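Side-chain contacts in lipase aflb (Neosartorya fumigata, PDB 6IDY), which probably hydrolyses ester bonds of lipids, being a calcium-binding fungal lipase with an alpha/beta-hydrolase fold: residues Asn203-Asn208 and Thr292-Thr297; Cys273-Ala278 and Pro283-Gln288; Ala151-Gly156 and Lys160-Leu165; Asn141-Ala146 and Val212-Asn217. All coordinates share one frame; numbering follows the deposited sequence.

Read from the N terminus, residues 141-146 open contact 4, and the loop it closes at 212-217 holds all of contact 3. Before that loop shuts, residues 203-208 open contact 1, so contacts 4 and 1 cross while sharing helix 205-223. Contact 1 closes at 292-297 and encloses contact 2. Contacts 3 and 4 meet where Ile164 packs on Ile216; contacts 1 and 2 join at Gln287, which hydrogen-bonds Asp204. Contact 4 ties helix 205-223 to helix 140-145, contact 1 ties its first turn to helix 293-299, contact 2 packs the loop after strand 253-259 on helix 283-287, and contact 3 lays a loop on strand 161-166.

Contact 1: Asn203-Asn208 and Thr292-Thr297; sequences NDVQIN and TEFIRT
Phe294 reaches from helix 293-299 to the first turn of helix 205-223 and meets Val205 and Gln206. Its CB already points at the other helix, and with CG opposite the backbone N (chi1 174°) the ring continues in that direction. Going outward, CD1 is the first ring atom to touch, 3.9 Å from Gln206 CG, and CE1 follows at 3.8 Å from the same methylene, which sits at the ring edge. Val205 lies over one face instead: its CB is 4.1 Å from the Phe294 ring centroid, a CH-pi contact. At the ring's tip the packing is tight, with Phe294 CZ 3.3 Å from Val205 CG1.

The rest of Gln206 slides past the ring in the opposite direction. Its CG lies beside the backbone N (chi1 -57°) and the chain runs on extended, bringing the amide alongside the Asp204 carboxylate. Gln206 NE2 donates to Asp204 OD1 at 3.1 Å, nearly straight (162°), while Gln206 OE1 takes the N-H of Ala436. Asp204 is the N-cap: OD1 also accepts from Gln206 N and Gln287 NE2. Thr292 is the N-cap of helix 293-299, its OG1 accepting a weak bond from Ile295 N; Glu432 accepts from Glu293 N and Phe294 N. Two capped helix starts thus meet through one aromatic ring, and helix 205-223 connects strands 190-195 and 227-232, as in the beta-alpha-beta layout of an alpha/beta hydrolase.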
loop_
_atom_site.group_PDB
_atom_site.type_symbol
_atom_site.label_atom_id
_atom_site.label_comp_id
_atom_site.label_asym_id
_atom_site.label_seq_id
_atom_site.Cartn_x
_atom_site.Cartn_y
_atom_site.Cartn_z
ATOM N N ASN A 203 7.481 5.744 -9.928
ATOM C CA ASN A 203 7.776 7.091 -10.412
ATOM C C ASN A 203 7.559 8.077 -9.257
ATOM O O ASN A 203 7.115 7.689 -8.169
ATOM C CB ASN A 203 6.839 7.496 -11.570
ATOM C CG ASN A 203 7.046 6.823 -12.898
ATOM O OD1 ASN A 203 8.019 6.106 -13.143
ATOM N ND2 ASN A 203 6.117 7.066 -13.801
ATOM N N ASP A 204 7.861 9.349 -9.517
ATOM C CA ASP A 204 7.708 10.492 -8.630
ATOM C C ASP A 204 6.366 10.429 -7.860
ATOM O O ASP A 204 5.300 10.360 -8.477
ATOM C CB ASP A 204 7.796 11.767 -9.492
ATOM C CG ASP A 204 7.789 13.098 -8.772
ATOM O OD1 ASP A 204 7.576 13.110 -7.538
ATOM O OD2 ASP A 204 7.995 14.125 -9.441
ATOM N N VAL A 205 6.438 10.411 -6.511
ATOM C CA VAL A 205 5.273 10.371 -5.604
ATOM C C VAL A 205 4.309 11.542 -5.904
ATOM O O VAL A 205 3.095 11.359 -5.824
ATOM C CB VAL A 205 5.681 10.307 -4.098
ATOM C CG1 VAL A 205 4.453 10.271 -3.183
ATOM C CG2 VAL A 205 6.570 9.099 -3.814
ATOM N N GLN A 206 4.853 12.710 -6.311
ATOM C CA GLN A 206 4.074 13.901 -6.688
ATOM C C GLN A 206 3.159 13.612 -7.888
ATOM O O GLN A 206 2.045 14.126 -7.936
ATOM C CB GLN A 206 4.995 15.102 -6.981
ATOM C CG GLN A 206 5.905 15.469 -5.807
ATOM C CD GLN A 206 6.954 16.488 -6.165
ATOM O OE1 GLN A 206 6.910 17.635 -5.713
ATOM N NE2 GLN A 206 7.933 16.093 -6.969
ATOM N N ILE A 207 3.632 12.785 -8.844
ATOM C CA ILE A 207 2.868 12.359 -10.020
ATOM C C ILE A 207 1.871 11.289 -9.579
ATOM O O ILE A 207 0.707 11.348 -9.970
ATOM C CB ILE A 207 3.786 11.834 -11.178
ATOM C CG1 ILE A 207 4.844 12.885 -11.647
ATOM C CG2 ILE A 207 2.960 11.285 -12.369
ATOM C CD1 ILE A 207 4.329 14.253 -12.143
ATOM N N ASN A 208 2.328 10.310 -8.765
ATOM C CA ASN A 208 1.478 9.225 -8.251
ATOM C C ASN A 208 0.242 9.766 -7.548
ATOM O O ASN A 208 -0.847 9.232 -7.735
ATOM C CB ASN A 208 2.271 8.295 -7.311
ATOM C CG ASN A 208 3.447 7.617 -7.971
ATOM O OD1 ASN A 208 3.532 7.522 -9.197
ATOM N ND2 ASN A 208 4.385 7.131 -7.167
ATOM N N THR A 292 14.147 13.666 3.181
ATOM C CA THR A 292 14.074 14.164 1.812
ATOM C C THR A 292 13.329 15.476 1.700
ATOM O O THR A 292 12.557 15.834 2.593
ATOM C CB THR A 292 13.478 13.118 0.878
ATOM O OG1 THR A 292 12.142 12.823 1.298
ATOM C CG2 THR A 292 14.338 11.861 0.797
ATOM N N GLU A 293 13.560 16.190 0.585
ATOM C CA GLU A 293 12.855 17.422 0.266
ATOM C C GLU A 293 11.380 17.098 0.057
ATOM O O GLU A 293 10.539 17.887 0.464
ATOM C CB GLU A 293 13.448 18.099 -0.978
ATOM C CG GLU A 293 14.621 19.011 -0.650
ATOM C CD GLU A 293 14.284 20.196 0.239
ATOM O OE1 GLU A 293 13.371 20.977 -0.120
ATOM O OE2 GLU A 293 14.932 20.341 1.300
ATOM N N PHE A 294 11.067 15.907 -0.510
ATOM C CA PHE A 294 9.688 15.463 -0.710
ATOM C C PHE A 294 8.909 15.425 0.614
ATOM O O PHE A 294 7.851 16.036 0.711
ATOM C CB PHE A 294 9.614 14.093 -1.421
ATOM C CG PHE A 294 8.184 13.602 -1.475
ATOM C CD1 PHE A 294 7.283 14.139 -2.391
ATOM C CD2 PHE A 294 7.702 12.712 -0.519
ATOM C CE1 PHE A 294 5.945 13.754 -2.381
ATOM C CE2 PHE A 294 6.357 12.343 -0.499
ATOM C CZ PHE A 294 5.483 12.887 -1.412
ATOM N N ILE A 295 9.421 14.669 1.602
ATOM C CA ILE A 295 8.819 14.492 2.925
ATOM C C ILE A 295 8.687 15.834 3.653
ATOM O O ILE A 295 7.611 16.137 4.161
ATOM C CB ILE A 295 9.589 13.403 3.743
ATOM C CG1 ILE A 295 9.422 11.987 3.111
ATOM C CG2 ILE A 295 9.218 13.404 5.239
ATOM C CD1 ILE A 295 7.993 11.426 3.003
ATOM N N ARG A 296 9.765 16.636 3.667
ATOM C CA ARG A 296 9.799 17.965 4.287
ATOM C C ARG A 296 8.747 18.893 3.653
ATOM O O ARG A 296 8.071 19.628 4.378
ATOM C CB ARG A 296 11.204 18.562 4.154
ATOM C CG ARG A 296 11.430 19.890 4.879
ATOM C CD ARG A 296 12.865 20.060 5.375
ATOM N NE ARG A 296 13.868 19.781 4.341
ATOM C CZ ARG A 296 14.601 18.670 4.281
ATOM N NH1 ARG A 296 14.450 17.717 5.192
ATOM N NH2 ARG A 296 15.480 18.501 3.304
ATOM N N THR A 297 8.605 18.844 2.306
ATOM C CA THR A 297 7.618 19.657 1.577
ATOM C C THR A 297 6.211 19.219 1.965
ATOM O O THR A 297 5.374 20.067 2.238
ATOM C CB THR A 297 7.840 19.582 0.055
ATOM O OG1 THR A 297 9.154 20.052 -0.237
ATOM C CG2 THR A 297 6.821 20.409 -0.731
#

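Contact 2: Cys273-Ala278 and Pro283-Gln288; sequences CPWLAA and PSLWQQ
One face of the Trp286 indole is taken by Cys273, whose CB lies 3.5 Å from the centroid of the six-membered ring and almost exactly on its normal, a CH-pi contact. Cys273 N approaches the outer part of the same ring, 3.3 Å from Trp286 CH2, and the indole N-H of Trp286 donates to Thr429 O. The other indole, Trp275, meets Leu285 CD2 through CD1 at 3.7 Å, and its ring packs edge-to-face with Phe81. Both contacts belong to a disulfide-closed loop, Cys273 to Cys281, that folds back against the short helix 283-287: Trp275 is part of it, Trp286 comes from the helix.

The Cys273 sulfur sits between the backbone N and the carbonyl carbon (chi1 69°), which keeps it above the Trp286 ring. There SG is 4.9 Å from the six-membered centroid, a distant sulfur-aromatic contact, while the bond to Cys281 fixes it from the far end. Leu285 is the central apolar piece: one methyl serves Trp275, and the other, CD1, reaches Leu276 CB at 3.9 Å and SG of Cys273 at 4.2 Å. Helix 414-424 borders this patch, Val422 touching both Leu276 and Leu285. Gln288, close by, uses its amide on Asp262 and Thr169. Pro274 presses its ring onto the helix backbone, where CD comes within 3.0 Å of Leu285 O and CG follows at 3.4 Å from that oxygen.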
loop_
_atom_site.group_PDB
_atom_site.type_symbol
_atom_site.label_atom_id
_atom_site.label_comp_id
_atom_site.label_asym_id
_atom_site.label_seq_id
_atom_site.Cartn_x
_atom_site.Cartn_y
_atom_site.Cartn_z
ATOM N N CYS A 273 19.089 3.877 -0.733
ATOM C CA CYS A 273 17.655 4.128 -0.778
ATOM C C CYS A 273 16.817 3.139 0.038
ATOM O O CYS A 273 17.170 1.964 0.107
ATOM C CB CYS A 273 17.177 4.168 -2.227
ATOM S SG CYS A 273 17.233 2.561 -3.063
ATOM N N PRO A 274 15.619 3.557 0.515
ATOM C CA PRO A 274 14.681 2.585 1.115
ATOM C C PRO A 274 14.341 1.474 0.106
ATOM O O PRO A 274 14.494 1.676 -1.108
ATOM C CB PRO A 274 13.438 3.434 1.374
ATOM C CG PRO A 274 13.960 4.831 1.522
ATOM C CD PRO A 274 15.038 4.914 0.501
ATOM N N TRP A 275 13.894 0.302 0.606
ATOM C CA TRP A 275 13.560 -0.894 -0.184
ATOM C C TRP A 275 14.805 -1.554 -0.787
ATOM O O TRP A 275 15.324 -2.501 -0.208
ATOM C CB TRP A 275 12.502 -0.615 -1.283
ATOM C CG TRP A 275 11.160 -0.199 -0.763
ATOM C CD1 TRP A 275 10.810 1.025 -0.270
ATOM C CD2 TRP A 275 9.973 -1.001 -0.735
ATOM N NE1 TRP A 275 9.479 1.030 0.075
ATOM C CE2 TRP A 275 8.937 -0.198 -0.212
ATOM C CE3 TRP A 275 9.681 -2.321 -1.111
ATOM C CZ2 TRP A 275 7.644 -0.691 -0.003
ATOM C CZ3 TRP A 275 8.390 -2.797 -0.935
ATOM C CH2 TRP A 275 7.383 -1.981 -0.406
ATOM N N LEU A 276 15.281 -1.048 -1.946
ATOM C CA LEU A 276 16.399 -1.602 -2.714
ATOM C C LEU A 276 17.756 -1.535 -2.004
ATOM O O LEU A 276 18.597 -2.402 -2.243
ATOM C CB LEU A 276 16.471 -0.944 -4.111
ATOM C CG LEU A 276 17.416 -1.586 -5.151
ATOM C CD1 LEU A 276 17.057 -3.049 -5.417
ATOM C CD2 LEU A 276 17.424 -0.797 -6.441
ATOM N N ALA A 277 17.973 -0.536 -1.128
ATOM C CA ALA A 277 19.230 -0.371 -0.380
ATOM C C ALA A 277 20.448 -0.264 -1.320
ATOM O O ALA A 277 21.508 -0.834 -1.065
ATOM C CB ALA A 277 19.408 -1.488 0.655
ATOM N N ALA A 278 20.283 0.504 -2.400
ATOM C CA ALA A 278 21.315 0.719 -3.411
ATOM C C ALA A 278 21.541 2.221 -3.660
ATOM O O ALA A 278 20.871 3.061 -3.051
ATOM C CB ALA A 278 20.905 0.020 -4.703
ATOM N N PRO A 283 12.574 7.142 -8.409
ATOM C CA PRO A 283 12.195 8.398 -7.739
ATOM C C PRO A 283 11.452 8.202 -6.420
ATOM O O PRO A 283 11.833 8.831 -5.440
ATOM C CB PRO A 283 11.308 9.100 -8.777
ATOM C CG PRO A 283 11.772 8.578 -10.080
ATOM C CD PRO A 283 12.106 7.132 -9.813
ATOM N N SER A 284 10.423 7.318 -6.380
ATOM C CA SER A 284 9.635 7.088 -5.165
ATOM C C SER A 284 10.433 6.441 -4.041
ATOM O O SER A 284 10.138 6.718 -2.881
ATOM C CB SER A 284 8.360 6.307 -5.457
ATOM O OG SER A 284 8.601 4.919 -5.600
ATOM N N LEU A 285 11.448 5.605 -4.369
ATOM C CA LEU A 285 12.296 4.995 -3.338
ATOM C C LEU A 285 13.114 6.086 -2.653
ATOM O O LEU A 285 13.089 6.177 -1.426
ATOM C CB LEU A 285 13.215 3.879 -3.891
ATOM C CG LEU A 285 12.548 2.655 -4.561
ATOM C CD1 LEU A 285 13.546 1.523 -4.751
ATOM C CD2 LEU A 285 11.347 2.138 -3.759
ATOM N N TRP A 286 13.775 6.957 -3.451
ATOM C CA TRP A 286 14.565 8.060 -2.922
ATOM C C TRP A 286 13.734 9.070 -2.143
ATOM O O TRP A 286 14.178 9.512 -1.084
ATOM C CB TRP A 286 15.408 8.737 -4.013
ATOM C CG TRP A 286 16.689 8.009 -4.302
ATOM C CD1 TRP A 286 17.084 7.492 -5.499
ATOM C CD2 TRP A 286 17.715 7.660 -3.355
ATOM N NE1 TRP A 286 18.305 6.867 -5.365
ATOM C CE2 TRP A 286 18.718 6.964 -4.062
ATOM C CE3 TRP A 286 17.892 7.890 -1.976
ATOM C CZ2 TRP A 286 19.873 6.484 -3.442
ATOM C CZ3 TRP A 286 19.049 7.433 -1.367
ATOM C CH2 TRP A 286 20.026 6.742 -2.097
ATOM N N GLN A 287 12.513 9.386 -2.621
ATOM C CA GLN A 287 11.605 10.338 -1.951
ATOM C C GLN A 287 11.104 9.852 -0.597
ATOM O O GLN A 287 10.719 10.667 0.236
ATOM C CB GLN A 287 10.398 10.663 -2.841
ATOM C CG GLN A 287 10.759 11.553 -4.017
ATOM C CD GLN A 287 9.628 11.655 -5.004
ATOM O OE1 GLN A 287 9.053 10.654 -5.451
ATOM N NE2 GLN A 287 9.305 12.877 -5.381
ATOM N N GLN A 288 11.108 8.531 -0.373
ATOM C CA GLN A 288 10.615 7.954 0.873
ATOM C C GLN A 288 11.674 7.898 1.985
ATOM O O GLN A 288 11.440 7.289 3.029
ATOM C CB GLN A 288 9.950 6.596 0.623
ATOM C CG GLN A 288 8.594 6.796 -0.054
ATOM C CD GLN A 288 7.967 5.504 -0.461
ATOM O OE1 GLN A 288 8.246 4.949 -1.530
ATOM N NE2 GLN A 288 7.105 4.997 0.386
#

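Contact 3: Ala151-Gly156 and Lys160-Leu165; sequences ASFGYG and KKPVIL
Lys160 meets the 151-156 loop through its backbone: its carbonyl O lies 4.0 Å from Gly156 CA. Gly156 takes a left-handed backbone conformation (phi 60°), which a glycine adopts easily. Lys161 then starts the strand and turns its CB away from the loop; its NZ forms a salt bridge with Asp254, next to the calcium ligand Asp255, and its backbone bonds Asp189 and Asp191. Pro162, paired with Ala228, carries the side-chain contact. Its CB points at the loop and touches the rim of the Phe153 ring, 3.8 Å from CE1 and equally far from CZ, with Pro162 CG 4.0 Å from CZ. The two side chains cross at roughly a right angle, and the proline meets the ring in its plane, at the edge. Phe153 gets there with CG trans to N about CA-CB (chi1 -174°). Within the loop, Phe153 CD2 stands 3.5 Å above the centre of the Tyr155 ring. Val163 continues the pairing with Asp191 and Val193, and Ile164 and Leu165 pack against strand 227-232. The Phe153-Pro162 contact lays the loop against the start of the strand it leads into, beside Ser223 of helix 205-223; strand 161-166 is an inner strand of the mostly parallel alpha/beta-hydrolase sheet.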
loop_
_atom_site.group_PDB
_atom_site.type_symbol
_atom_site.label_atom_id
_atom_site.label_comp_id
_atom_site.label_asym_id
_atom_site.label_seq_id
_atom_site.Cartn_x
_atom_site.Cartn_y
_atom_site.Cartn_z
ATOM N N ALA A 151 -17.301 -4.492 -12.253
ATOM C CA ALA A 151 -18.640 -4.533 -12.861
ATOM C C ALA A 151 -19.768 -4.567 -11.813
ATOM O O ALA A 151 -20.901 -4.219 -12.135
ATOM C CB ALA A 151 -18.756 -5.726 -13.798
ATOM N N SER A 152 -19.442 -4.951 -10.563
ATOM C CA SER A 152 -20.392 -5.019 -9.450
ATOM C C SER A 152 -20.565 -3.691 -8.702
ATOM O O SER A 152 -21.476 -3.595 -7.878
ATOM C CB SER A 152 -20.010 -6.138 -8.479
ATOM O OG SER A 152 -18.676 -5.990 -8.027
ATOM N N PHE A 153 -19.708 -2.671 -8.980
ATOM C CA PHE A 153 -19.775 -1.345 -8.337
ATOM C C PHE A 153 -21.175 -0.740 -8.455
ATOM O O PHE A 153 -21.767 -0.752 -9.537
ATOM C CB PHE A 153 -18.698 -0.400 -8.891
ATOM C CG PHE A 153 -18.578 0.941 -8.200
ATOM C CD1 PHE A 153 -18.051 1.039 -6.915
ATOM C CD2 PHE A 153 -18.954 2.111 -8.850
ATOM C CE1 PHE A 153 -17.952 2.279 -6.272
ATOM C CE2 PHE A 153 -18.813 3.357 -8.221
ATOM C CZ PHE A 153 -18.321 3.432 -6.935
ATOM N N GLY A 154 -21.711 -0.299 -7.320
ATOM C CA GLY A 154 -23.073 0.211 -7.197
ATOM C C GLY A 154 -23.301 1.703 -7.309
ATOM O O GLY A 154 -24.437 2.153 -7.132
ATOM N N TYR A 155 -22.232 2.486 -7.573
ATOM C CA TYR A 155 -22.287 3.943 -7.786
ATOM C C TYR A 155 -23.034 4.719 -6.673
ATOM O O TYR A 155 -23.720 5.700 -6.962
ATOM C CB TYR A 155 -22.881 4.242 -9.193
ATOM C CG TYR A 155 -22.021 3.725 -10.325
ATOM C CD1 TYR A 155 -22.179 2.430 -10.813
ATOM C CD2 TYR A 155 -21.035 4.522 -10.895
ATOM C CE1 TYR A 155 -21.362 1.936 -11.831
ATOM C CE2 TYR A 155 -20.225 4.046 -11.925
ATOM C CZ TYR A 155 -20.385 2.749 -12.383
ATOM O OH TYR A 155 -19.578 2.289 -13.394
ATOM N N GLY A 156 -22.901 4.253 -5.428
ATOM C CA GLY A 156 -23.541 4.832 -4.247
ATOM C C GLY A 156 -25.061 4.860 -4.264
ATOM O O GLY A 156 -25.664 5.755 -3.660
ATOM N N LYS A 160 -23.930 1.456 -0.114
ATOM C CA LYS A 160 -22.544 1.027 0.052
ATOM C C LYS A 160 -21.635 2.196 -0.262
ATOM O O LYS A 160 -21.731 2.789 -1.336
ATOM C CB LYS A 160 -22.208 -0.189 -0.834
ATOM C CG LYS A 160 -23.155 -1.375 -0.643
ATOM C CD LYS A 160 -22.487 -2.708 -0.919
ATOM C CE LYS A 160 -22.502 -3.140 -2.365
ATOM N NZ LYS A 160 -21.905 -4.491 -2.539
ATOM N N LYS A 161 -20.788 2.559 0.699
ATOM C CA LYS A 161 -19.853 3.667 0.560
ATOM C C LYS A 161 -18.720 3.285 -0.409
ATOM O O LYS A 161 -18.069 2.266 -0.192
ATOM C CB LYS A 161 -19.284 4.048 1.944
ATOM C CG LYS A 161 -18.387 5.292 1.981
ATOM C CD LYS A 161 -19.201 6.563 1.869
ATOM C CE LYS A 161 -18.618 7.667 2.697
ATOM N NZ LYS A 161 -19.187 7.682 4.074
ATOM N N PRO A 162 -18.467 4.074 -1.479
ATOM C CA PRO A 162 -17.341 3.753 -2.369
ATOM C C PRO A 162 -16.012 3.886 -1.625
ATOM O O PRO A 162 -15.812 4.849 -0.892
ATOM C CB PRO A 162 -17.475 4.782 -3.501
ATOM C CG PRO A 162 -18.903 5.300 -3.402
ATOM C CD PRO A 162 -19.165 5.299 -1.928
ATOM N N VAL A 163 -15.143 2.878 -1.748
ATOM C CA VAL A 163 -13.839 2.851 -1.081
ATOM C C VAL A 163 -12.738 2.706 -2.135
ATOM O O VAL A 163 -12.705 1.717 -2.873
ATOM C CB VAL A 163 -13.739 1.781 0.051
ATOM C CG1 VAL A 163 -12.350 1.771 0.688
ATOM C CG2 VAL A 163 -14.805 2.002 1.120
ATOM N N ILE A 164 -11.849 3.705 -2.204
ATOM C CA ILE A 164 -10.735 3.704 -3.145
ATOM C C ILE A 164 -9.548 3.028 -2.488
ATOM O O ILE A 164 -9.053 3.509 -1.466
ATOM C CB ILE A 164 -10.386 5.133 -3.656
ATOM C CG1 ILE A 164 -11.634 5.814 -4.279
ATOM C CG2 ILE A 164 -9.213 5.080 -4.655
ATOM C CD1 ILE A 164 -11.572 7.295 -4.324
ATOM N N LEU A 165 -9.093 1.919 -3.086
ATOM C CA LEU A 165 -7.944 1.165 -2.606
ATOM C C LEU A 165 -6.695 1.669 -3.312
ATOM O O LEU A 165 -6.569 1.525 -4.529
ATOM C CB LEU A 165 -8.143 -0.344 -2.808
ATOM C CG LEU A 165 -9.422 -0.967 -2.235
ATOM C CD1 LEU A 165 -9.507 -2.434 -2.608
ATOM C CD2 LEU A 165 -9.515 -0.784 -0.710
#

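Contact 4: Asn141-Ala146 and Val212-Asn217; sequences NALRAA and VAYAIN
The backbones of helices 140-145 and 205-223 come nearest where Leu143 faces Tyr214, their CA atoms 6.5 Å apart, with Arg144 and Ala215 the next closest pair. This is helix-helix packing with Tyr214 as its largest piece, beside the alpha/beta-hydrolase sheet, where Ala215 and Val212 of helix 205-223 touch Leu195 of strand 190-195.

In Tyr214, chi1 -173° swings the ring away from its own backbone N and across to helix 140-145. At the root of the ring, Leu143 meets it obliquely: Leu143 CB is 3.7 Å from Tyr214 CD2, and one leucine methyl, CD1, rests 4.0 Å from Tyr214 CB. Farther out, Arg144 takes over, its CB 3.7 Å from Tyr214 CE2. The aliphatic stem of Arg144 thus runs beside the outer half of the ring, then bends at chi3 (-63°) and brings the guanidinium to the phenol end. The guanidinium and ring planes are only 25° apart.

The hydroxyl itself is held by Glu140, one turn back in the same helix as Arg144: Tyr214 OH is hydrogen-bonded to Glu140 OE2. Within that helix, Arg144 NH2 and Glu140 OE2 form no more than a long, weak ion pair. Ile125 and Tyr136 also touch the Tyr214 side chain. Tyr214 OH lies at the guanidinium edge, in its plane, 3.6 Å from Arg144 NE.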
loop_
_atom_site.group_PDB
_atom_site.type_symbol
_atom_site.label_atom_id
_atom_site.label_comp_id
_atom_site.label_asym_id
_atom_site.label_seq_id
_atom_site.Cartn_x
_atom_site.Cartn_y
_atom_site.Cartn_z
ATOM N N ASN A 141 -7.467 11.280 -19.505
ATOM C CA ASN A 141 -7.656 9.916 -19.997
ATOM C C ASN A 141 -6.741 8.912 -19.290
ATOM O O ASN A 141 -7.202 7.830 -18.946
ATOM C CB ASN A 141 -7.545 9.837 -21.534
ATOM C CG ASN A 141 -6.166 10.036 -22.135
ATOM O OD1 ASN A 141 -5.252 10.615 -21.536
ATOM N ND2 ASN A 141 -5.993 9.554 -23.358
ATOM N N ALA A 142 -5.477 9.294 -19.029
ATOM C CA ALA A 142 -4.500 8.468 -18.314
ATOM C C ALA A 142 -4.873 8.335 -16.826
ATOM O O ALA A 142 -4.761 7.244 -16.272
ATOM C CB ALA A 142 -3.102 9.060 -18.458
ATOM N N LEU A 143 -5.327 9.437 -16.188
ATOM C CA LEU A 143 -5.742 9.445 -14.779
ATOM C C LEU A 143 -6.965 8.536 -14.576
ATOM O O LEU A 143 -6.955 7.694 -13.676
ATOM C CB LEU A 143 -6.073 10.877 -14.300
ATOM C CG LEU A 143 -4.914 11.866 -14.158
ATOM C CD1 LEU A 143 -5.431 13.280 -14.077
ATOM C CD2 LEU A 143 -4.069 11.569 -12.923
ATOM N N ARG A 144 -8.004 8.702 -15.426
ATOM C CA ARG A 144 -9.242 7.923 -15.356
ATOM C C ARG A 144 -9.009 6.437 -15.682
ATOM O O ARG A 144 -9.633 5.575 -15.055
ATOM C CB ARG A 144 -10.306 8.530 -16.289
ATOM C CG ARG A 144 -11.735 8.051 -16.023
ATOM C CD ARG A 144 -12.645 8.313 -17.213
ATOM N NE ARG A 144 -12.787 9.741 -17.503
ATOM C CZ ARG A 144 -13.220 10.234 -18.657
ATOM N NH1 ARG A 144 -13.563 9.422 -19.649
ATOM N NH2 ARG A 144 -13.314 11.544 -18.829
ATOM N N ALA A 145 -8.116 6.138 -16.652
ATOM C CA ALA A 145 -7.820 4.753 -17.056
ATOM C C ALA A 145 -7.099 3.932 -15.970
ATOM O O ALA A 145 -7.118 2.704 -16.028
ATOM C CB ALA A 145 -7.043 4.723 -18.369
ATOM N N ALA A 146 -6.499 4.609 -14.970
ATOM C CA ALA A 146 -5.805 3.964 -13.848
ATOM C C ALA A 146 -6.806 3.351 -12.854
ATOM O O ALA A 146 -6.435 2.477 -12.068
ATOM C CB ALA A 146 -4.917 4.969 -13.137
ATOM N N VAL A 212 -4.512 9.649 -7.293
ATOM C CA VAL A 212 -5.340 9.577 -6.086
ATOM C C VAL A 212 -6.324 10.753 -6.077
ATOM O O VAL A 212 -7.517 10.531 -5.877
ATOM C CB VAL A 212 -4.521 9.494 -4.766
ATOM C CG1 VAL A 212 -5.444 9.459 -3.547
ATOM C CG2 VAL A 212 -3.603 8.284 -4.765
ATOM N N ALA A 213 -5.825 11.991 -6.296
ATOM C CA ALA A 213 -6.652 13.209 -6.333
ATOM C C ALA A 213 -7.742 13.080 -7.389
ATOM O O ALA A 213 -8.909 13.336 -7.086
ATOM C CB ALA A 213 -5.791 14.433 -6.619
ATOM N N TYR A 214 -7.380 12.619 -8.609
ATOM C CA TYR A 214 -8.386 12.431 -9.648
ATOM C C TYR A 214 -9.368 11.324 -9.290
ATOM O O TYR A 214 -10.567 11.534 -9.462
ATOM C CB TYR A 214 -7.779 12.227 -11.048
ATOM C CG TYR A 214 -8.833 12.214 -12.134
ATOM C CD1 TYR A 214 -9.324 13.400 -12.671
ATOM C CD2 TYR A 214 -9.364 11.014 -12.601
ATOM C CE1 TYR A 214 -10.309 13.392 -13.659
ATOM C CE2 TYR A 214 -10.356 10.994 -13.577
ATOM C CZ TYR A 214 -10.824 12.186 -14.107
ATOM O OH TYR A 214 -11.805 12.164 -15.070
ATOM N N ALA A 215 -8.875 10.169 -8.782
ATOM C CA ALA A 215 -9.729 9.036 -8.390
ATOM C C ALA A 215 -10.751 9.462 -7.346
ATOM O O ALA A 215 -11.922 9.114 -7.468
ATOM C CB ALA A 215 -8.891 7.873 -7.873
ATOM N N ILE A 216 -10.325 10.272 -6.357
ATOM C CA ILE A 216 -11.230 10.785 -5.329
ATOM C C ILE A 216 -12.377 11.580 -5.955
ATOM O O ILE A 216 -13.541 11.221 -5.765
ATOM C CB ILE A 216 -10.486 11.579 -4.222
ATOM C CG1 ILE A 216 -9.608 10.638 -3.347
ATOM C CG2 ILE A 216 -11.498 12.327 -3.353
ATOM C CD1 ILE A 216 -8.550 11.388 -2.449
ATOM N N ASN A 217 -12.046 12.630 -6.725
ATOM C CA ASN A 217 -13.034 13.497 -7.363
ATOM C C ASN A 217 -13.866 12.785 -8.421
ATOM O O ASN A 217 -15.057 13.075 -8.544
ATOM C CB ASN A 217 -12.377 14.760 -7.908
ATOM C CG ASN A 217 -11.984 15.725 -6.815
ATOM O OD1 ASN A 217 -12.528 15.708 -5.700
ATOM N ND2 ASN A 217 -11.049 16.608 -7.114
#